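Local atomic coordinates of spore coat polysaccharide biosynthesis protein SpsE (Bacillus subtilis, PDB entry 1VLI), a protein that probably acts as an N-acylneuraminate-9-phosphate synthase-like enzyme of the NeuB family in making the polysaccharide of the spore coat. Residues R156-M161 and E183-I188; S207-L212 and L240-I245. All coordinates share one frame; numbering follows the deposited sequence.

Contact 1: R156-M161 and E183-I188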
ATOM      1  N   ARG A 156       8.017 -12.046  -7.942  1.00 58.81           N
ATOM      2  CA  ARG A 156       9.093 -13.006  -8.221  1.00 61.87           C
ATOM      3  C   ARG A 156      10.148 -13.112  -7.116  1.00 61.42           C
ATOM      4  O   ARG A 156      10.998 -13.986  -7.161  1.00 60.59           O
ATOM      5  CB  ARG A 156       9.788 -12.677  -9.541  1.00 60.27           C
ATOM      6  CG  ARG A 156       9.042 -13.166 -10.744  1.00 64.72           C
ATOM      7  CD  ARG A 156       9.602 -12.640 -12.037  1.00 65.91           C
ATOM      8  NE  ARG A 156       8.668 -12.875 -13.123  1.00 84.88           N
ATOM      9  CZ  ARG A 156       8.898 -12.590 -14.400  1.00 93.78           C
ATOM     10  NH1 ARG A 156      10.056 -12.055 -14.775  1.00 88.45           N
ATOM     11  NH2 ARG A 156       7.960 -12.847 -15.310  1.00 97.01           N
ATOM     12  N   LEU A 157      10.086 -12.220  -6.137  1.00 60.98           N
ATOM     13  CA  LEU A 157      11.031 -12.225  -5.042  1.00 62.18           C
ATOM     14  C   LEU A 157      10.600 -13.199  -3.956  1.00 64.17           C
ATOM     15  O   LEU A 157      11.336 -13.447  -3.002  1.00 66.14           O
ATOM     16  CB  LEU A 157      11.177 -10.810  -4.483  1.00 61.03           C
ATOM     17  CG  LEU A 157      11.715  -9.823  -5.510  1.00 61.18           C
ATOM     18  CD1 LEU A 157      11.599  -8.378  -5.014  1.00 58.09           C
ATOM     19  CD2 LEU A 157      13.170 -10.212  -5.885  1.00 48.66           C
ATOM     20  N   ASN A 158       9.396 -13.733  -4.106  1.00 64.56           N
ATOM     21  CA  ASN A 158       8.837 -14.754  -3.219  1.00 64.45           C
ATOM     22  C   ASN A 158       8.604 -14.436  -1.741  1.00 61.99           C
ATOM     23  O   ASN A 158       8.582 -15.309  -0.886  1.00 60.74           O
ATOM     24  CB  ASN A 158       9.477 -16.124  -3.433  1.00 65.24           C
ATOM     25  CG  ASN A 158       8.510 -17.091  -4.137  1.00 81.84           C
ATOM     26  OD1 ASN A 158       8.697 -17.376  -5.329  1.00 91.88           O
ATOM     27  ND2 ASN A 158       7.431 -17.550  -3.420  1.00 70.14           N
ATOM     28  N   ARG A 159       8.360 -13.174  -1.464  1.00 62.37           N
ATOM     29  CA  ARG A 159       7.970 -12.773  -0.147  1.00 61.95           C
ATOM     30  C   ARG A 159       6.486 -12.431  -0.122  1.00 62.43           C
ATOM     31  O   ARG A 159       5.850 -12.222  -1.181  1.00 60.18           O
ATOM     32  CB  ARG A 159       8.835 -11.597   0.285  1.00 66.08           C
ATOM     33  CG  ARG A 159      10.233 -12.036   0.715  1.00 71.18           C
ATOM     34  CD  ARG A 159      10.204 -12.913   1.998  1.00 89.25           C
ATOM     35  NE  ARG A 159      11.448 -13.654   2.222  1.00102.13           N
ATOM     36  CZ  ARG A 159      11.745 -14.830   1.663  1.00105.66           C
ATOM     37  NH1 ARG A 159      10.887 -15.428   0.830  1.00103.88           N
ATOM     38  NH2 ARG A 159      12.909 -15.409   1.935  1.00102.17           N
ATOM     39  N   PRO A 160       5.914 -12.418   1.075  1.00 60.17           N
ATOM     40  CA  PRO A 160       4.543 -11.989   1.232  1.00 59.63           C
ATOM     41  C   PRO A 160       4.269 -10.622   0.595  1.00 58.95           C
ATOM     42  O   PRO A 160       5.139  -9.749   0.530  1.00 55.73           O
ATOM     43  CB  PRO A 160       4.384 -11.939   2.748  1.00 58.99           C
ATOM     44  CG  PRO A 160       5.283 -13.018   3.208  1.00 58.28           C
ATOM     45  CD  PRO A 160       6.498 -12.867   2.354  1.00 58.55           C
HETATM   46  N   MSE A 161       3.034 -10.445   0.139  1.00 58.92           N
HETATM   47  CA  MSE A 161       2.647  -9.205  -0.484  1.00 56.33           C
HETATM   48  C   MSE A 161       1.361  -8.703   0.076  1.00 55.64           C
HETATM   49  O   MSE A 161       0.408  -9.479   0.235  1.00 57.48           O
HETATM   50  CB  MSE A 161       2.578  -9.430  -1.942  1.00 53.32           C
HETATM   51  CG  MSE A 161       3.986  -9.389  -2.466  1.00 57.38           C
HETATM   52 SE   MSE A 161       4.189  -9.464  -4.282  1.00 71.19          SE
HETATM   53  CE  MSE A 161       3.305  -7.781  -4.887  1.00 63.15           C
ATOM     54  N   GLU A 183       2.894 -15.549 -11.095  1.00 58.12           N
ATOM     55  CA  GLU A 183       4.357 -15.665 -10.946  1.00 58.01           C
ATOM     56  C   GLU A 183       4.773 -16.730  -9.944  1.00 57.32           C
ATOM     57  O   GLU A 183       5.948 -16.848  -9.617  1.00 59.94           O
ATOM     58  CB  GLU A 183       4.986 -14.325 -10.554  1.00 56.16           C
ATOM     59  CG  GLU A 183       4.807 -13.211 -11.573  1.00 60.06           C
ATOM     60  CD  GLU A 183       5.225 -13.601 -12.983  1.00 71.30           C
ATOM     61  OE1 GLU A 183       6.343 -14.141 -13.148  1.00 71.03           O
ATOM     62  OE2 GLU A 183       4.436 -13.358 -13.933  1.00 69.65           O
ATOM     63  N   GLY A 184       3.810 -17.489  -9.446  1.00 57.61           N
ATOM     64  CA  GLY A 184       4.075 -18.537  -8.476  1.00 57.55           C
ATOM     65  C   GLY A 184       4.035 -18.117  -7.014  1.00 58.19           C
ATOM     66  O   GLY A 184       4.291 -18.928  -6.134  1.00 59.33           O
ATOM     67  N   ASN A 185       3.722 -16.856  -6.738  1.00 57.69           N
ATOM     68  CA  ASN A 185       3.628 -16.384  -5.366  1.00 56.66           C
ATOM     69  C   ASN A 185       2.174 -16.391  -4.881  1.00 58.48           C
ATOM     70  O   ASN A 185       1.342 -15.672  -5.415  1.00 60.56           O
ATOM     71  CB  ASN A 185       4.234 -14.980  -5.271  1.00 55.23           C
ATOM     72  CG  ASN A 185       4.461 -14.532  -3.840  1.00 55.47           C
ATOM     73  OD1 ASN A 185       3.852 -15.057  -2.926  1.00 63.06           O
ATOM     74  ND2 ASN A 185       5.349 -13.556  -3.644  1.00 62.41           N
ATOM     75  N   ASN A 186       1.868 -17.198  -3.868  1.00 60.15           N
ATOM     76  CA  ASN A 186       0.515 -17.257  -3.336  1.00 62.42           C
ATOM     77  C   ASN A 186       0.361 -16.751  -1.906  1.00 61.10           C
ATOM     78  O   ASN A 186      -0.636 -17.054  -1.273  1.00 62.72           O
ATOM     79  CB  ASN A 186      -0.153 -18.649  -3.549  1.00 62.42           C
ATOM     80  CG  ASN A 186       0.569 -19.775  -2.831  1.00 70.10           C
ATOM     81  N   GLN A 187       1.307 -15.939  -1.431  1.00 60.10           N
ATOM     82  CA  GLN A 187       1.261 -15.331  -0.078  1.00 57.97           C
ATOM     83  C   GLN A 187       0.783 -13.886  -0.162  1.00 56.16           C
ATOM     84  O   GLN A 187       1.583 -12.945  -0.061  1.00 52.40           O
ATOM     85  CB  GLN A 187       2.651 -15.365   0.581  1.00 57.59           C
ATOM     86  CG  GLN A 187       3.431 -16.642   0.295  1.00 60.01           C
ATOM     87  CD  GLN A 187       4.934 -16.454   0.436  1.00 63.93           C
ATOM     88  OE1 GLN A 187       5.443 -16.572   1.541  1.00 60.27           O
ATOM     89  NE2 GLN A 187       5.649 -16.169  -0.686  1.00 50.49           N
ATOM     90  N   ILE A 188      -0.523 -13.725  -0.372  1.00 56.58           N
ATOM     91  CA  ILE A 188      -1.123 -12.426  -0.710  1.00 54.44           C
ATOM     92  C   ILE A 188      -2.106 -12.009   0.371  1.00 52.50           C
ATOM     93  O   ILE A 188      -2.842 -12.845   0.877  1.00 49.99           O
ATOM     94  CB  ILE A 188      -1.847 -12.543  -2.043  1.00 56.56           C
ATOM     95  CG1 ILE A 188      -0.873 -12.957  -3.128  1.00 51.43           C
ATOM     96  CG2 ILE A 188      -2.562 -11.246  -2.417  1.00 54.25           C
ATOM     97  CD1 ILE A 188      -1.568 -13.404  -4.413  1.00 48.56           C
TER

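Contact 2: S207-L212 and L240-I245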
ATOM      1  N   SER A 207     -18.723  -3.848   5.191  1.00 52.23           N
ATOM      2  CA  SER A 207     -19.299  -5.042   4.557  1.00 55.43           C
ATOM      3  C   SER A 207     -18.429  -5.514   3.373  1.00 56.61           C
ATOM      4  O   SER A 207     -18.583  -6.624   2.889  1.00 61.05           O
ATOM      5  CB  SER A 207     -20.760  -4.826   4.134  1.00 57.15           C
ATOM      6  OG  SER A 207     -20.860  -3.642   3.379  1.00 60.31           O
ATOM      7  N   VAL A 208     -17.484  -4.684   2.949  1.00 54.85           N
ATOM      8  CA  VAL A 208     -16.562  -5.044   1.910  1.00 53.69           C
ATOM      9  C   VAL A 208     -15.617  -6.165   2.322  1.00 58.25           C
ATOM     10  O   VAL A 208     -15.191  -6.974   1.481  1.00 59.04           O
ATOM     11  CB  VAL A 208     -15.750  -3.816   1.478  1.00 55.28           C
ATOM     12  CG1 VAL A 208     -14.483  -4.212   0.693  1.00 59.10           C
ATOM     13  CG2 VAL A 208     -16.609  -2.874   0.674  1.00 53.29           C
ATOM     14  N   ILE A 209     -15.278  -6.215   3.614  1.00 59.83           N
ATOM     15  CA  ILE A 209     -14.342  -7.217   4.110  1.00 57.13           C
ATOM     16  C   ILE A 209     -14.811  -8.676   3.883  1.00 55.44           C
ATOM     17  O   ILE A 209     -14.095  -9.405   3.196  1.00 55.70           O
ATOM     18  CB  ILE A 209     -13.952  -6.928   5.587  1.00 59.07           C
ATOM     19  CG1 ILE A 209     -13.093  -5.656   5.649  1.00 59.05           C
ATOM     20  CG2 ILE A 209     -13.234  -8.145   6.203  1.00 51.27           C
ATOM     21  CD1 ILE A 209     -12.780  -5.178   7.092  1.00 59.49           C
ATOM     22  N   PRO A 210     -15.962  -9.110   4.434  1.00 53.39           N
ATOM     23  CA  PRO A 210     -16.535 -10.423   4.053  1.00 54.28           C
ATOM     24  C   PRO A 210     -16.767 -10.669   2.572  1.00 54.30           C
ATOM     25  O   PRO A 210     -16.542 -11.786   2.114  1.00 58.10           O
ATOM     26  CB  PRO A 210     -17.853 -10.539   4.866  1.00 51.04           C
ATOM     27  CG  PRO A 210     -18.101  -9.214   5.436  1.00 50.20           C
ATOM     28  CD  PRO A 210     -16.741  -8.482   5.523  1.00 52.16           C
HETATM   29  N   MSE A 211     -17.174  -9.655   1.814  1.00 54.19           N
HETATM   30  CA  MSE A 211     -17.342  -9.810   0.381  1.00 50.65           C
HETATM   31  C   MSE A 211     -16.006 -10.212  -0.257  1.00 54.73           C
HETATM   32  O   MSE A 211     -15.932 -11.215  -0.981  1.00 54.87           O
HETATM   33  CB  MSE A 211     -17.823  -8.495  -0.223  1.00 51.07           C
HETATM   34  CG  MSE A 211     -18.190  -8.571  -1.677  1.00 49.02           C
HETATM   35 SE   MSE A 211     -16.699  -8.359  -2.864  1.00 62.91          SE
HETATM   36  CE  MSE A 211     -16.315  -6.377  -2.615  1.00 58.73           C
ATOM     37  N   LEU A 212     -14.942  -9.440  -0.000  1.00 53.36           N
ATOM     38  CA  LEU A 212     -13.617  -9.820  -0.533  1.00 53.35           C
ATOM     39  C   LEU A 212     -13.158 -11.200  -0.084  1.00 49.83           C
ATOM     40  O   LEU A 212     -12.564 -11.931  -0.843  1.00 53.35           O
ATOM     41  CB  LEU A 212     -12.531  -8.795  -0.211  1.00 49.36           C
ATOM     42  CG  LEU A 212     -12.715  -7.430  -0.856  1.00 62.23           C
ATOM     43  CD1 LEU A 212     -11.628  -6.516  -0.360  1.00 53.76           C
ATOM     44  CD2 LEU A 212     -12.786  -7.477  -2.435  1.00 55.94           C
ATOM     45  N   LEU A 240     -15.762  -8.763  11.800  1.00 59.20           N
ATOM     46  CA  LEU A 240     -16.218  -9.094  10.458  1.00 58.02           C
ATOM     47  C   LEU A 240     -15.193  -9.934   9.706  1.00 57.18           C
ATOM     48  O   LEU A 240     -15.366 -10.149   8.535  1.00 59.09           O
ATOM     49  CB  LEU A 240     -16.497  -7.832   9.629  1.00 55.83           C
ATOM     50  CG  LEU A 240     -17.883  -7.251   9.904  1.00 61.04           C
ATOM     51  CD1 LEU A 240     -18.048  -5.870   9.338  1.00 53.67           C
ATOM     52  CD2 LEU A 240     -18.933  -8.157   9.360  1.00 57.74           C
ATOM     53  N   GLY A 241     -14.121 -10.367  10.374  1.00 55.75           N
ATOM     54  CA  GLY A 241     -13.196 -11.337   9.812  1.00 52.16           C
ATOM     55  C   GLY A 241     -11.839 -10.816   9.349  1.00 53.96           C
ATOM     56  O   GLY A 241     -11.041 -11.590   8.813  1.00 55.76           O
ATOM     57  N   ALA A 242     -11.571  -9.514   9.489  1.00 52.60           N
ATOM     58  CA  ALA A 242     -10.270  -8.932   9.037  1.00 49.89           C
ATOM     59  C   ALA A 242      -9.113  -9.637   9.758  1.00 48.90           C
ATOM     60  O   ALA A 242      -9.226  -9.926  10.926  1.00 47.33           O
ATOM     61  CB  ALA A 242     -10.221  -7.423   9.344  1.00 45.27           C
ATOM     62  N   LYS A 243      -8.016  -9.928   9.076  1.00 51.01           N
ATOM     63  CA  LYS A 243      -6.891 -10.631   9.741  1.00 54.62           C
ATOM     64  C   LYS A 243      -5.591  -9.797   9.877  1.00 55.63           C
ATOM     65  O   LYS A 243      -4.584 -10.272  10.436  1.00 57.06           O
ATOM     66  CB  LYS A 243      -6.615 -11.972   9.047  1.00 56.46           C
ATOM     67  CG  LYS A 243      -7.832 -12.891   8.917  1.00 54.43           C
ATOM     68  CD  LYS A 243      -8.370 -13.301  10.287  1.00 59.00           C
ATOM     69  CE  LYS A 243      -7.375 -14.137  11.088  1.00 56.48           C
ATOM     70  NZ  LYS A 243      -8.016 -14.745  12.307  1.00 56.29           N
ATOM     71  N   LEU A 244      -5.629  -8.584   9.324  1.00 53.29           N
ATOM     72  CA  LEU A 244      -4.650  -7.549   9.565  1.00 53.60           C
ATOM     73  C   LEU A 244      -5.364  -6.222   9.695  1.00 57.18           C
ATOM     74  O   LEU A 244      -6.443  -5.998   9.081  1.00 58.20           O
ATOM     75  CB  LEU A 244      -3.638  -7.424   8.435  1.00 53.39           C
ATOM     76  CG  LEU A 244      -3.090  -8.592   7.611  1.00 45.43           C
ATOM     77  CD1 LEU A 244      -4.185  -9.092   6.640  1.00 57.42           C
ATOM     78  CD2 LEU A 244      -1.968  -8.023   6.835  1.00 39.93           C
ATOM     79  N   ILE A 245      -4.763  -5.354  10.519  1.00 56.27           N
ATOM     80  CA  ILE A 245      -5.244  -3.990  10.769  1.00 54.06           C
ATOM     81  C   ILE A 245      -4.046  -3.091  10.666  1.00 56.37           C
ATOM     82  O   ILE A 245      -3.007  -3.374  11.271  1.00 59.21           O
ATOM     83  CB  ILE A 245      -5.867  -3.833  12.191  1.00 51.34           C
ATOM     84  CG1 ILE A 245      -7.058  -4.757  12.426  1.00 53.03           C
ATOM     85  CG2 ILE A 245      -6.267  -2.374  12.496  1.00 49.15           C
ATOM     86  CD1 ILE A 245      -8.322  -4.516  11.423  1.00 39.05           C
TER

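Contact 1: R156-M161 and E183-I188
Met161 N donates to Gln187 O (2.9 Å), and from this bond the two backbones start side by side as parallel strands, with Met161 and Ile188 paired and their side chains on the same face of the sheet. The motif is a neighbouring pair of alpha-to-beta loops in a TIM barrel. Each loop leads from a helix, 148-155 or 170-181, into the next barrel strand, 161-164 or 188-193.

Asn185 and Gln187 do most of the bridging. With CG anti to the backbone N (chi1 -167°), Asn185 extends its amide across to the other loop. There Asn185 ND2 reaches Arg159 O at 2.8 Å, in a nearly straight bond lying in the plane of its own amide. The same nitrogen also bonds to Ala155 O, at the end of helix 148-155. Asn185 OD1 turns back to its own loop. It accepts from Gln187 N in an Asx turn and, on the opposite face of its plane, from Gln187 NE2. Gln187 NE2 also donates to Asn158 O (3.1 Å). Arg159 NH1 meets that carbonyl from the other face. Two bonds from NE2 therefore fix the rotation of the Gln187 amide. Gln187 OE1 lies 3.9 Å from Pro160 CG. Phe16 of strand 15-18 packs on both Pro160 and Gln187.

Asn158 has positive phi where the chain leaves the helix. Gly184 also has positive phi, in a conformation where a CB would press on the preceding carbonyl.

At the exposed end a salt bridge joins the loops. The chain of Arg156 is extended from CG to NE, and the guanidinium plane is turned 50° against the carboxylate plane of Glu183. Arg156 NE and NH2 both take Glu183 OE1, from one face of the carboxylate, at 2.6 and 3.0 Å.

Contact 2: S207-L212 and L240-I245
Ile209 and Pro210, near the N-terminal end of helix 208-215, pack against Leu240, Gly241 and Ala242, where the chain leaves helix 232-239. The contact is small and apolar, and no hydrogen bond crosses it.

Ile209 points at the turn and uses both of its branches. CG2, anti to the backbone N, lies against the backbone of Leu240 to Ala242. Ile209 CG2 lies 3.7 Å from Leu240 O and 3.9 Å from Ala242 N. The other branch is extended (chi2 173°) and carries CD1 to the methyl of Ala242, with 4.1 Å between Ile209 CD1 and Ala242 CB. Pro210 meets Leu240 through CG and CD. Pro210 CD is 3.7 Å from Leu240 O, so this carbonyl has carbon atoms of two residues against it. Pro210 CG touches Leu240 CD2 at 4.1 Å, and the two side chains pass at a slant.

The next shell sets these groups in place. A Schellman motif ends helix 232-239, with Ala242 N bonded to Ala237 O and Gly241 N to Val238 O. Gly241 is its C-prime residue, with phi 106°. Ala237 also packs on both Ile209 and Ala242, and Phe223 of strand 220-225 touches Ile209 from the barrel wall. Leu206, just before the helix, packs on Leu240. Further along, Lys243 NZ bonds to Ala27 O, and strand 244-248 begins beside strands 30-36 and 220-225.

The start of one outer helix thus lies against the C-terminal cap of the next, at a turn leading into a barrel strand. This is packing in the outer helical layer of a TIM barrel.

Overall arrangement
Both contacts lie in the NeuB-family barrel and follow one another along the chain. Helix 148-155 runs into 156-161. Strand 161-164 and helix 170-181 follow, and contact 1 closes this beta-alpha unit where 183-188 enters strand 188-193. That strand leads on toward helix 208-215, where contact 2 opens. Strand 220-225 and helix 232-239 follow before 240-245 closes the second loop. The loops neither nest nor cross. Contact 1 joins the entries of two adjacent strands, and contact 2 joins the start of helix 208-215 to the turn between helix 232-239 and strand 244-248. Their centres are 21 Å apart. In the sheet, strand 220-225 separates strand 188-193, which contact 1 enters, from strand 244-248, which contact 2 enters.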